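Local structure of ubiquitin conjugating enzyme (Agrocybe aegerita, 3WE5) at residues A[36-45]-A[128-136]; A[60-68]-A[135-144]. The protein probably carries activated ubiquitin as a thioester and helps to pass it on to target proteins, as E2 ubiquitin-conjugating enzymes do. All blocks are in the same frame, centred on the assembly; numbering follows the deposited sequence.

Contact 1 of 2, residues A[36-45]-A[128-136]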
ATOM      1  N   ILE A  36      -5.485 -31.369  -9.798  1.00 11.18           N
ATOM      2  CA  ILE A  36      -4.520 -30.608 -10.607  1.00 10.46           C
ATOM      3  C   ILE A  36      -3.965 -31.514 -11.703  1.00 15.55           C
ATOM      4  O   ILE A  36      -3.847 -31.095 -12.868  1.00 16.15           O
ATOM      5  CB  ILE A  36      -3.398 -30.040  -9.731  1.00 12.47           C
ATOM      6  CG1 ILE A  36      -3.935 -28.861  -8.912  1.00 13.93           C
ATOM      7  CG2 ILE A  36      -2.177 -29.566 -10.584  1.00 14.09           C
ATOM      8  CD1 ILE A  36      -3.015 -28.435  -7.755  1.00 11.94           C
ATOM      9  N   GLN A  37      -3.648 -32.764 -11.365  1.00 11.92           N
ATOM     10  CA  GLN A  37      -3.169 -33.711 -12.372  1.00 15.76           C
ATOM     11  C   GLN A  37      -4.239 -34.054 -13.419  1.00 16.06           C
ATOM     12  O   GLN A  37      -3.931 -34.143 -14.622  1.00 20.19           O
ATOM     13  CB  GLN A  37      -2.653 -35.015 -11.729  1.00 13.63           C
ATOM     14  CG  GLN A  37      -2.106 -35.993 -12.755  1.00 23.78           C
ATOM     15  CD  GLN A  37      -1.736 -37.328 -12.148  1.00 21.19           C
ATOM     16  OE1 GLN A  37      -2.562 -38.226 -12.067  1.00 22.55           O
ATOM     17  NE2 GLN A  37      -0.493 -37.458 -11.718  1.00 24.16           N
ATOM     18  N   SER A  38      -5.475 -34.240 -12.975  1.00 13.40           N
ATOM     19  CA  SER A  38      -6.584 -34.676 -13.828  1.00 14.38           C
ATOM     20  C   SER A  38      -7.081 -33.559 -14.736  1.00 21.81           C
ATOM     21  O   SER A  38      -7.252 -33.755 -15.959  1.00 17.84           O
ATOM     22  CB  SER A  38      -7.747 -35.095 -12.941  1.00 16.47           C
ATOM     23  OG  SER A  38      -8.745 -35.696 -13.729  1.00 24.33           O
ATOM     24  N   GLU A  39      -7.318 -32.407 -14.117  1.00 18.93           N
ATOM     25  CA  GLU A  39      -7.946 -31.246 -14.779  1.00 15.37           C
ATOM     26  C   GLU A  39      -6.928 -30.350 -15.440  1.00 19.12           C
ATOM     27  O   GLU A  39      -7.261 -29.541 -16.322  1.00 19.52           O
ATOM     28  CB  GLU A  39      -8.730 -30.425 -13.760  1.00 16.87           C
ATOM     29  CG  GLU A  39      -9.922 -31.160 -13.193  1.00 18.89           C
ATOM     30  CD  GLU A  39     -11.044 -31.341 -14.211  1.00 37.06           C
ATOM     31  OE1 GLU A  39     -11.869 -32.248 -14.000  1.00 37.02           O
ATOM     32  OE2 GLU A  39     -11.118 -30.576 -15.214  1.00 29.63           O
ATOM     33  N   GLY A  40      -5.687 -30.455 -14.995  1.00 14.99           N
ATOM     34  CA  GLY A  40      -4.675 -29.509 -15.408  1.00 14.53           C
ATOM     35  C   GLY A  40      -4.848 -28.194 -14.678  1.00 19.52           C
ATOM     36  O   GLY A  40      -5.767 -28.024 -13.871  1.00 22.23           O
ATOM     37  N   CYS A  41      -3.936 -27.269 -14.922  1.00 16.06           N
ATOM     38  CA  CYS A  41      -4.027 -25.958 -14.279  1.00 12.85           C
ATOM     39  C   CYS A  41      -4.592 -24.947 -15.253  1.00 16.23           C
ATOM     40  O   CYS A  41      -4.489 -25.153 -16.470  1.00 18.47           O
ATOM     41  CB  CYS A  41      -2.650 -25.443 -13.850  1.00 19.06           C
ATOM     42  SG  CYS A  41      -1.848 -26.332 -12.491  1.00 20.92           S
ATOM     43  N   PRO A  42      -5.156 -23.846 -14.734  1.00 18.41           N
ATOM     44  CA  PRO A  42      -5.620 -22.790 -15.635  1.00 16.23           C
ATOM     45  C   PRO A  42      -4.449 -22.135 -16.330  1.00 17.03           C
ATOM     46  O   PRO A  42      -3.324 -22.207 -15.850  1.00 13.20           O
ATOM     47  CB  PRO A  42      -6.289 -21.781 -14.687  1.00 22.36           C
ATOM     48  CG  PRO A  42      -6.646 -22.599 -13.455  1.00 20.03           C
ATOM     49  CD  PRO A  42      -5.504 -23.561 -13.328  1.00 16.35           C
ATOM     50  N   VAL A  43      -4.704 -21.469 -17.448  1.00 14.43           N
ATOM     51  CA  VAL A  43      -3.616 -20.894 -18.221  1.00 13.01           C
ATOM     52  C   VAL A  43      -2.761 -19.933 -17.393  1.00 11.98           C
ATOM     53  O   VAL A  43      -3.278 -19.100 -16.613  1.00 17.18           O
ATOM     54  CB  VAL A  43      -4.160 -20.217 -19.532  1.00 16.26           C
ATOM     55  CG1 VAL A  43      -5.095 -19.058 -19.215  1.00 20.28           C
ATOM     56  CG2 VAL A  43      -3.007 -19.756 -20.417  1.00 17.50           C
ATOM     57  N   GLY A  44      -1.447 -20.078 -17.541  1.00  9.93           N
ATOM     58  CA  GLY A  44      -0.517 -19.172 -16.899  1.00 10.91           C
ATOM     59  C   GLY A  44      -0.097 -19.712 -15.539  1.00 13.77           C
ATOM     60  O   GLY A  44       0.823 -19.194 -14.913  1.00 14.57           O
ATOM     61  N   ILE A  45      -0.767 -20.756 -15.089  1.00 13.09           N
ATOM     62  CA  ILE A  45      -0.429 -21.313 -13.769  1.00 15.35           C
ATOM     63  C   ILE A  45       0.194 -22.687 -13.969  1.00 11.68           C
ATOM     64  O   ILE A  45      -0.348 -23.529 -14.668  1.00 13.59           O
ATOM     65  CB  ILE A  45      -1.669 -21.374 -12.861  1.00 13.44           C
ATOM     66  CG1 ILE A  45      -2.159 -19.971 -12.514  1.00 14.60           C
ATOM     67  CG2 ILE A  45      -1.344 -22.159 -11.564  1.00 16.43           C
ATOM     68  CD1 ILE A  45      -3.626 -19.931 -12.167  1.00 19.24           C
ATOM     69  N   ILE A 128      -5.620 -23.938  -6.149  1.00 14.27           N
ATOM     70  CA  ILE A 128      -5.758 -23.374  -7.502  1.00 12.11           C
ATOM     71  C   ILE A 128      -6.595 -22.098  -7.480  1.00 14.67           C
ATOM     72  O   ILE A 128      -6.257 -21.128  -8.149  1.00 12.65           O
ATOM     73  CB  ILE A 128      -6.312 -24.405  -8.479  1.00 11.48           C
ATOM     74  CG1 ILE A 128      -5.279 -25.513  -8.668  1.00 12.20           C
ATOM     75  CG2 ILE A 128      -6.641 -23.751  -9.827  1.00 20.47           C
ATOM     76  CD1 ILE A 128      -4.040 -25.087  -9.484  1.00 19.25           C
ATOM     77  N   ALA A 129      -7.662 -22.064  -6.686  1.00 14.17           N
ATOM     78  CA  ALA A 129      -8.403 -20.794  -6.517  1.00 12.43           C
ATOM     79  C   ALA A 129      -7.543 -19.648  -6.013  1.00 13.37           C
ATOM     80  O   ALA A 129      -7.669 -18.518  -6.473  1.00 13.78           O
ATOM     81  CB  ALA A 129      -9.655 -20.997  -5.597  1.00 15.03           C
ATOM     82  N   VAL A 130      -6.653 -19.910  -5.066  1.00 12.07           N
ATOM     83  CA  VAL A 130      -5.742 -18.895  -4.608  1.00 13.12           C
ATOM     84  C   VAL A 130      -4.819 -18.439  -5.745  1.00 13.11           C
ATOM     85  O   VAL A 130      -4.566 -17.243  -5.899  1.00 13.65           O
ATOM     86  CB  VAL A 130      -4.897 -19.408  -3.425  1.00 12.05           C
ATOM     87  CG1 VAL A 130      -3.844 -18.375  -3.023  1.00 15.49           C
ATOM     88  CG2 VAL A 130      -5.808 -19.732  -2.246  1.00 14.68           C
ATOM     89  N   CYS A 131      -4.284 -19.395  -6.507  1.00 12.44           N
ATOM     90  CA  CYS A 131      -3.396 -19.053  -7.629  1.00 10.23           C
ATOM     91  C   CYS A 131      -4.090 -18.125  -8.620  1.00 11.97           C
ATOM     92  O   CYS A 131      -3.498 -17.128  -9.084  1.00 12.34           O
ATOM     93  CB  CYS A 131      -2.997 -20.310  -8.383  1.00 10.60           C
ATOM     94  SG  CYS A 131      -1.762 -21.343  -7.498  1.00 14.09           S
ATOM     95  N   VAL A 132      -5.321 -18.485  -8.958  1.00 12.44           N
ATOM     96  CA  VAL A 132      -6.112 -17.692  -9.922  1.00 14.38           C
ATOM     97  C   VAL A 132      -6.402 -16.302  -9.389  1.00 15.29           C
ATOM     98  O   VAL A 132      -6.301 -15.304 -10.124  1.00 15.96           O
ATOM     99  CB  VAL A 132      -7.433 -18.397 -10.256  1.00 14.68           C
ATOM    100  CG1 VAL A 132      -8.412 -17.439 -10.947  1.00 21.80           C
ATOM    101  CG2 VAL A 132      -7.187 -19.641 -11.114  1.00 17.87           C
ATOM    102  N   THR A 133      -6.799 -16.232  -8.115  1.00 13.17           N
ATOM    103  CA  THR A 133      -7.035 -14.943  -7.456  1.00 14.35           C
ATOM    104  C   THR A 133      -5.813 -14.039  -7.438  1.00 15.71           C
ATOM    105  O   THR A 133      -5.913 -12.845  -7.707  1.00 16.17           O
ATOM    106  CB  THR A 133      -7.569 -15.149  -5.992  1.00 13.60           C
ATOM    107  OG1 THR A 133      -8.774 -15.921  -6.033  1.00 17.66           O
ATOM    108  CG2 THR A 133      -7.846 -13.817  -5.308  1.00 18.50           C
ATOM    109  N   LEU A 134      -4.644 -14.589  -7.129  1.00 14.29           N
ATOM    110  CA  LEU A 134      -3.437 -13.787  -7.089  1.00 11.64           C
ATOM    111  C   LEU A 134      -2.996 -13.376  -8.499  1.00 13.09           C
ATOM    112  O   LEU A 134      -2.476 -12.261  -8.694  1.00 16.29           O
ATOM    113  CB  LEU A 134      -2.304 -14.546  -6.371  1.00 11.65           C
ATOM    114  CG  LEU A 134      -2.566 -14.826  -4.894  1.00 14.66           C
ATOM    115  CD1 LEU A 134      -1.427 -15.635  -4.295  1.00 16.57           C
ATOM    116  CD2 LEU A 134      -2.746 -13.532  -4.099  1.00 15.94           C
ATOM    117  N   GLN A 135      -3.216 -14.257  -9.470  1.00 12.71           N
ATOM    118  CA  GLN A 135      -2.933 -13.927 -10.869  1.00 13.75           C
ATOM    119  C   GLN A 135      -3.780 -12.729 -11.304  1.00 15.73           C
ATOM    120  O   GLN A 135      -3.271 -11.808 -11.948  1.00 18.58           O
ATOM    121  CB  GLN A 135      -3.251 -15.129 -11.742  1.00 17.49           C
ATOM    122  CG  GLN A 135      -2.830 -15.027 -13.231  1.00 16.47           C
ATOM    123  CD  GLN A 135      -3.340 -16.222 -13.995  1.00 11.10           C
ATOM    124  OE1 GLN A 135      -4.480 -16.657 -13.785  1.00 16.32           O
ATOM    125  NE2 GLN A 135      -2.506 -16.785 -14.863  1.00 15.65           N
ATOM    126  N   SER A 136      -5.055 -12.752 -10.930  1.00 14.88           N
ATOM    127  CA  SER A 136      -6.000 -11.667 -11.231  1.00 16.64           C
ATOM    128  C   SER A 136      -5.679 -10.373 -10.494  1.00 23.09           C
ATOM    129  O   SER A 136      -5.893  -9.273 -11.022  1.00 18.88           O
ATOM    130  CB  SER A 136      -7.425 -12.105 -10.875  1.00 20.79           C
ATOM    131  OG  SER A 136      -7.862 -13.162 -11.698  1.00 30.02           O
TER
HETATM  132  O   HOH W   1      -5.653 -18.271 -15.684  1.00 18.05           O
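Ile128 spreads its branches under the connection that leaves the helix ending at Glu39. Its CG1 packs 3.6 Å from CG1 of Ile36. With chi1 at -67°, CG1 lies anti to the carbonyl carbon and CG2 is left anti to the backbone N, where it meets the Pro42 ring, 3.7 Å from CD. Cys41 SG touches the CD1 end of the same isoleucine. One turn on, Cys131 offers its CB to Ile45, 3.9 Å from CD1, with Ile45 CG2 close beside. Val132 uses a single methyl: CG2 fits between Pro42 and Ile45, lying 3.8 Å from CG of the first and 3.7 Å from CD1 of the second. Gln135 ends the row with an extended chain that brings its amide to the type II turn of Pro42-Ile45. Its NE2 donates to Val43 O at 3.0 Å, nearly straight (173°), within the amide plane and onto a carbonyl lone pair. A water donates to both Val43 O and Gln135 OE1, the latter at 2.8 Å, so the amide holds the turn directly and through solvent. NE2 also donates to Glu61 O, which fixes the amide's rotation. Helix 127-140 packs on one face of the sheet: Ile128 and Cys131 rest on Phe58 of strand 55-61, Val130 and Leu134 reach Phe77 and Leu75 of strand 72-78, and the loop from helix 24-39 into strand 45-49 packs along its flank.

Contact 2 of 2, residues A[60-68]-A[135-144]; sequences IEVMGNSQY and QSMLASCKKK
Val62 and Tyr68 clasp Leu138 where the hairpin between strands 55-61 and 72-78 of the ubiquitin-conjugating (UBC) fold reaches the end of helix 127-140. The apolar contacts come first. Val62 divides its two methyls between neighbouring helix residues, CG2 3.5 Å from Leu138 CB and CG1 3.7 Å from Ala139 CB. The Tyr68 ring is sandwiched: Leu138 CD2 lies over one face and Gln67 CB over the opposite one, both offset toward the rim, while Cys141 CB meets the ring edge near its plane. With chi1 at -47°, Tyr68 CG is anti to the carbonyl carbon and the ring extends over Leu138; its hydroxyl passes Cys141 and bonds to Val102 O. The aliphatic part of Lys144 crosses Gln67 at a slant, Lys144 CG 3.5 Å from Gln67 CB, and its CE then passes Tyr68, the two side chains pointing opposite ways.

Polar contacts are fewer. The second bond from Gln135 NE2 goes to Glu61 O at 2.8 Å, approaching somewhat tilted from the carbonyl plane and tying the Glu61 backbone to the helix. Beyond Cys141, Lys143 NZ donates to Ser140 O of the second subunit, and the reciprocal bond forms too, so this corner belongs to the dimer interface. In the loop, Ser66 OG accepts from Tyr68 N at 3.0 Å, an ST turn within the loop. A water accepts from Gln67 N at 3.0 Å and sits 2.8 Å from Leu138 O and 2.6 Å from Cys141 O, bridging the loop to the unwinding helix end.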
ATOM      1  N   ILE A  60       3.546 -18.570 -11.710  1.00 13.83           N
ATOM      2  CA  ILE A  60       2.378 -17.760 -12.048  1.00 13.25           C
ATOM      3  C   ILE A  60       2.813 -16.775 -13.129  1.00 12.32           C
ATOM      4  O   ILE A  60       3.735 -15.963 -12.923  1.00 16.19           O
ATOM      5  CB  ILE A  60       1.909 -16.957 -10.846  1.00 17.39           C
ATOM      6  CG1 ILE A  60       1.526 -17.888  -9.679  1.00 19.05           C
ATOM      7  CG2 ILE A  60       0.744 -16.023 -11.230  1.00 23.77           C
ATOM      8  CD1 ILE A  60       0.395 -18.862  -9.981  1.00 16.61           C
ATOM      9  N   GLU A  61       2.153 -16.852 -14.278  1.00 16.53           N
ATOM     10  CA  GLU A  61       2.354 -15.844 -15.322  1.00 15.58           C
ATOM     11  C   GLU A  61       1.033 -15.149 -15.540  1.00 15.12           C
ATOM     12  O   GLU A  61      -0.005 -15.801 -15.644  1.00 15.82           O
ATOM     13  CB  GLU A  61       2.809 -16.483 -16.627  1.00 16.90           C
ATOM     14  CG  GLU A  61       2.949 -15.457 -17.752  1.00 24.76           C
ATOM     15  CD  GLU A  61       3.686 -15.990 -18.956  1.00 46.03           C
ATOM     16  OE1 GLU A  61       4.289 -17.081 -18.845  1.00 37.65           O
ATOM     17  OE2 GLU A  61       3.655 -15.306 -20.007  1.00 36.46           O
ATOM     18  N   VAL A  62       1.059 -13.824 -15.613  1.00 15.75           N
ATOM     19  CA  VAL A  62      -0.157 -13.053 -15.818  1.00 16.49           C
ATOM     20  C   VAL A  62      -0.332 -12.944 -17.326  1.00 16.27           C
ATOM     21  O   VAL A  62       0.616 -12.566 -18.036  1.00 17.15           O
ATOM     22  CB  VAL A  62      -0.035 -11.655 -15.232  1.00 15.89           C
ATOM     23  CG1 VAL A  62      -1.339 -10.882 -15.415  1.00 18.34           C
ATOM     24  CG2 VAL A  62       0.333 -11.724 -13.732  1.00 22.08           C
ATOM     25  N   MET A  63      -1.527 -13.278 -17.797  1.00 20.05           N
ATOM     26  CA  MET A  63      -1.813 -13.290 -19.231  1.00 15.01           C
ATOM     27  C   MET A  63      -2.520 -12.000 -19.600  1.00 28.90           C
ATOM     28  O   MET A  63      -2.805 -11.155 -18.742  1.00 25.75           O
ATOM     29  CB  MET A  63      -2.715 -14.466 -19.592  1.00 15.15           C
ATOM     30  CG  MET A  63      -2.186 -15.850 -19.138  1.00 17.34           C
ATOM     31  SD  MET A  63      -0.528 -16.179 -19.731  1.00 21.50           S
ATOM     32  CE  MET A  63      -0.809 -16.345 -21.506  1.00 25.09           C
ATOM     33  N   GLY A  64      -2.816 -11.847 -20.882  1.00 22.24           N
ATOM     34  CA  GLY A  64      -3.432 -10.621 -21.349  1.00 27.46           C
ATOM     35  C   GLY A  64      -2.510  -9.429 -21.228  1.00 29.07           C
ATOM     36  O   GLY A  64      -1.274  -9.556 -21.166  1.00 27.07           O
ATOM     37  N   ASN A  65      -3.117  -8.246 -21.221  1.00 31.70           N
ATOM     38  CA  ASN A  65      -2.359  -7.025 -21.054  1.00 34.56           C
ATOM     39  C   ASN A  65      -2.174  -6.709 -19.580  1.00 27.13           C
ATOM     40  O   ASN A  65      -3.147  -6.593 -18.838  1.00 37.33           O
ATOM     41  CB  ASN A  65      -3.052  -5.865 -21.774  1.00 45.92           C
ATOM     42  CG  ASN A  65      -2.973  -5.996 -23.285  1.00 38.08           C
ATOM     43  OD1 ASN A  65      -1.885  -5.968 -23.855  1.00 52.66           O
ATOM     44  ND2 ASN A  65      -4.124  -6.119 -23.938  1.00 49.39           N
ATOM     45  N   SER A  66      -0.923  -6.597 -19.157  1.00 25.70           N
ATOM     46  CA  SER A  66      -0.632  -6.298 -17.760  1.00 25.34           C
ATOM     47  C   SER A  66       0.742  -5.682 -17.611  1.00 28.02           C
ATOM     48  O   SER A  66       1.510  -5.562 -18.578  1.00 30.73           O
ATOM     49  CB  SER A  66      -0.688  -7.578 -16.922  1.00 24.60           C
ATOM     50  OG  SER A  66       0.515  -8.306 -17.078  1.00 26.49           O
ATOM     51  N   GLN A  67       1.070  -5.328 -16.373  1.00 24.43           N
ATOM     52  CA  GLN A  67       2.361  -4.764 -16.046  1.00 23.18           C
ATOM     53  C   GLN A  67       3.444  -5.826 -15.870  1.00 25.94           C
ATOM     54  O   GLN A  67       4.590  -5.504 -15.594  1.00 27.38           O
ATOM     55  CB  GLN A  67       2.244  -3.930 -14.776  1.00 22.80           C
ATOM     56  CG  GLN A  67       1.298  -2.736 -14.920  1.00 30.90           C
ATOM     57  CD  GLN A  67       1.843  -1.690 -15.876  1.00 38.71           C
ATOM     58  OE1 GLN A  67       2.929  -1.149 -15.659  1.00 40.55           O
ATOM     59  NE2 GLN A  67       1.097  -1.409 -16.945  1.00 40.85           N
ATOM     60  N   TYR A  68       3.065  -7.094 -16.021  1.00 22.26           N
ATOM     61  CA  TYR A  68       3.971  -8.217 -15.751  1.00 23.51           C
ATOM     62  C   TYR A  68       4.043  -9.137 -16.967  1.00 33.95           C
ATOM     63  O   TYR A  68       4.304 -10.330 -16.845  1.00 24.73           O
ATOM     64  CB  TYR A  68       3.485  -8.995 -14.512  1.00 24.56           C
ATOM     65  CG  TYR A  68       3.142  -8.090 -13.346  1.00 21.68           C
ATOM     66  CD1 TYR A  68       4.123  -7.669 -12.462  1.00 22.67           C
ATOM     67  CD2 TYR A  68       1.834  -7.652 -13.138  1.00 19.54           C
ATOM     68  CE1 TYR A  68       3.817  -6.835 -11.406  1.00 23.50           C
ATOM     69  CE2 TYR A  68       1.525  -6.813 -12.092  1.00 22.29           C
ATOM     70  CZ  TYR A  68       2.519  -6.411 -11.232  1.00 18.94           C
ATOM     71  OH  TYR A  68       2.208  -5.578 -10.175  1.00 25.45           O
ATOM     72  N   GLN A 135      -3.216 -14.257  -9.470  1.00 12.71           N
ATOM     73  CA  GLN A 135      -2.933 -13.927 -10.869  1.00 13.75           C
ATOM     74  C   GLN A 135      -3.780 -12.729 -11.304  1.00 15.73           C
ATOM     75  O   GLN A 135      -3.271 -11.808 -11.948  1.00 18.58           O
ATOM     76  CB  GLN A 135      -3.251 -15.129 -11.742  1.00 17.49           C
ATOM     77  CG  GLN A 135      -2.830 -15.027 -13.231  1.00 16.47           C
ATOM     78  CD  GLN A 135      -3.340 -16.222 -13.995  1.00 11.10           C
ATOM     79  OE1 GLN A 135      -4.480 -16.657 -13.785  1.00 16.32           O
ATOM     80  NE2 GLN A 135      -2.506 -16.785 -14.863  1.00 15.65           N
ATOM     81  N   SER A 136      -5.055 -12.752 -10.930  1.00 14.88           N
ATOM     82  CA  SER A 136      -6.000 -11.667 -11.231  1.00 16.64           C
ATOM     83  C   SER A 136      -5.679 -10.373 -10.494  1.00 23.09           C
ATOM     84  O   SER A 136      -5.893  -9.273 -11.022  1.00 18.88           O
ATOM     85  CB  SER A 136      -7.425 -12.105 -10.875  1.00 20.79           C
ATOM     86  OG  SER A 136      -7.862 -13.162 -11.698  1.00 30.02           O
ATOM     87  N   MET A 137      -5.188 -10.493  -9.263  1.00 17.64           N
ATOM     88  CA  MET A 137      -4.748  -9.332  -8.511  1.00 16.39           C
ATOM     89  C   MET A 137      -3.577  -8.651  -9.214  1.00 22.23           C
ATOM     90  O   MET A 137      -3.522  -7.420  -9.302  1.00 20.92           O
ATOM     91  CB  MET A 137      -4.333  -9.755  -7.094  1.00 17.59           C
ATOM     92  CG  MET A 137      -3.649  -8.668  -6.269  1.00 23.94           C
ATOM     93  SD  MET A 137      -2.767  -9.364  -4.853  1.00 27.53           S
ATOM     94  CE  MET A 137      -1.223  -9.837  -5.612  1.00 28.34           C
ATOM     95  N   LEU A 138      -2.648  -9.451  -9.729  1.00 16.12           N
ATOM     96  CA  LEU A 138      -1.527  -8.895 -10.472  1.00 17.43           C
ATOM     97  C   LEU A 138      -2.059  -8.255 -11.765  1.00 21.85           C
ATOM     98  O   LEU A 138      -1.629  -7.159 -12.152  1.00 19.82           O
ATOM     99  CB  LEU A 138      -0.472  -9.970 -10.761  1.00 17.25           C
ATOM    100  CG  LEU A 138       0.362 -10.541  -9.602  1.00 15.91           C
ATOM    101  CD1 LEU A 138       1.314 -11.611 -10.105  1.00 17.84           C
ATOM    102  CD2 LEU A 138       1.155  -9.459  -8.931  1.00 18.07           C
ATOM    103  N   ALA A 139      -3.017  -8.912 -12.403  1.00 17.61           N
ATOM    104  CA  ALA A 139      -3.551  -8.425 -13.681  1.00 20.00           C
ATOM    105  C   ALA A 139      -4.236  -7.066 -13.512  1.00 26.85           C
ATOM    106  O   ALA A 139      -4.253  -6.250 -14.434  1.00 26.57           O
ATOM    107  CB  ALA A 139      -4.521  -9.439 -14.276  1.00 21.77           C
ATOM    108  N   SER A 140      -4.815  -6.843 -12.336  1.00 20.95           N
ATOM    109  CA  SER A 140      -5.591  -5.628 -12.071  1.00 26.59           C
ATOM    110  C   SER A 140      -4.730  -4.376 -11.857  1.00 34.54           C
ATOM    111  O   SER A 140      -5.240  -3.255 -11.932  1.00 29.71           O
ATOM    112  CB  SER A 140      -6.495  -5.850 -10.854  1.00 25.50           C
ATOM    113  OG  SER A 140      -5.762  -5.700  -9.652  1.00 32.77           O
ATOM    114  N   CYS A 141      -3.436  -4.558 -11.593  1.00 24.37           N
ATOM    115  CA  CYS A 141      -2.533  -3.438 -11.322  1.00 23.92           C
ATOM    116  C   CYS A 141      -2.298  -2.577 -12.564  1.00 31.31           C
ATOM    117  O   CYS A 141      -1.934  -3.078 -13.624  1.00 31.58           O
ATOM    118  CB  CYS A 141      -1.202  -3.957 -10.785  1.00 23.73           C
ATOM    119  SG  CYS A 141      -0.039  -2.697 -10.214  1.00 29.92           S
ATOM    120  N   LYS A 142      -2.507  -1.273 -12.431  1.00 41.20           N
ATOM    121  CA  LYS A 142      -2.266  -0.378 -13.554  1.00 40.49           C
ATOM    122  C   LYS A 142      -0.912   0.310 -13.434  1.00 39.65           C
ATOM    123  O   LYS A 142      -0.426   0.905 -14.396  1.00 41.10           O
ATOM    124  CB  LYS A 142      -3.393   0.646 -13.687  1.00 45.53           C
ATOM    125  CG  LYS A 142      -4.750   0.052 -14.082  1.00 49.32           C
ATOM    126  CD  LYS A 142      -4.769  -0.437 -15.531  1.00 58.63           C
ATOM    127  CE  LYS A 142      -6.136  -1.006 -15.928  1.00 73.54           C
ATOM    128  NZ  LYS A 142      -6.389  -2.356 -15.337  1.00 60.15           N
ATOM    129  N   LYS A 143      -0.294   0.207 -12.260  1.00 30.53           N
ATOM    130  CA  LYS A 143       1.000   0.832 -12.015  1.00 35.26           C
ATOM    131  C   LYS A 143       1.805   0.093 -10.950  1.00 32.42           C
ATOM    132  O   LYS A 143       1.379  -0.021  -9.802  1.00 34.88           O
ATOM    133  CB  LYS A 143       0.815   2.289 -11.589  1.00 50.54           C
ATOM    134  CG  LYS A 143       2.063   2.924 -10.989  1.00 42.33           C
ATOM    135  CD  LYS A 143       1.699   4.198 -10.240  1.00 53.52           C
ATOM    136  CE  LYS A 143       0.787   5.070 -11.087  1.00 66.62           C
ATOM    137  NZ  LYS A 143       0.357   6.312 -10.394  1.00 65.19           N
ATOM    138  N   LYS A 144       2.974  -0.397 -11.341  1.00 34.68           N
ATOM    139  CA  LYS A 144       3.840  -1.155 -10.449  1.00 27.23           C
ATOM    140  C   LYS A 144       4.466  -0.293  -9.367  1.00 36.15           C
ATOM    141  O   LYS A 144       5.291   0.574  -9.655  1.00 39.95           O
ATOM    142  CB  LYS A 144       4.960  -1.807 -11.253  1.00 33.37           C
ATOM    143  CG  LYS A 144       4.495  -2.789 -12.308  1.00 46.49           C
ATOM    144  CD  LYS A 144       5.690  -3.388 -13.032  1.00 40.45           C
ATOM    145  CE  LYS A 144       6.672  -3.958 -12.033  1.00 54.58           C
ATOM    146  NZ  LYS A 144       7.981  -4.332 -12.647  1.00 57.77           N
TER
HETATM  147  O   HOH W   2      -1.055  -5.460 -14.297  1.00 23.72           O

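In the fold
Contacts 1 and 2 follow one another along helix 127-140, their centres about 15 Å apart, and Gln135 belongs to both: one amide nitrogen ties the turn at 42-45 and the backbone at Glu61 to the helix. The two first segments are also joined directly, by a probable hydrogen bond of 2.8 Å from Glu61 N to Gly44 O and by Ile60 CD1 packing 3.8 Å from Ile45 CG1. The second subunit is met at contact 2 but not at contact 1. In E2 enzymes the catalytic cysteine lies in the loop preceding this helix; Val130 touches Ile116 and Leu134 touches Ile112 of that long loop.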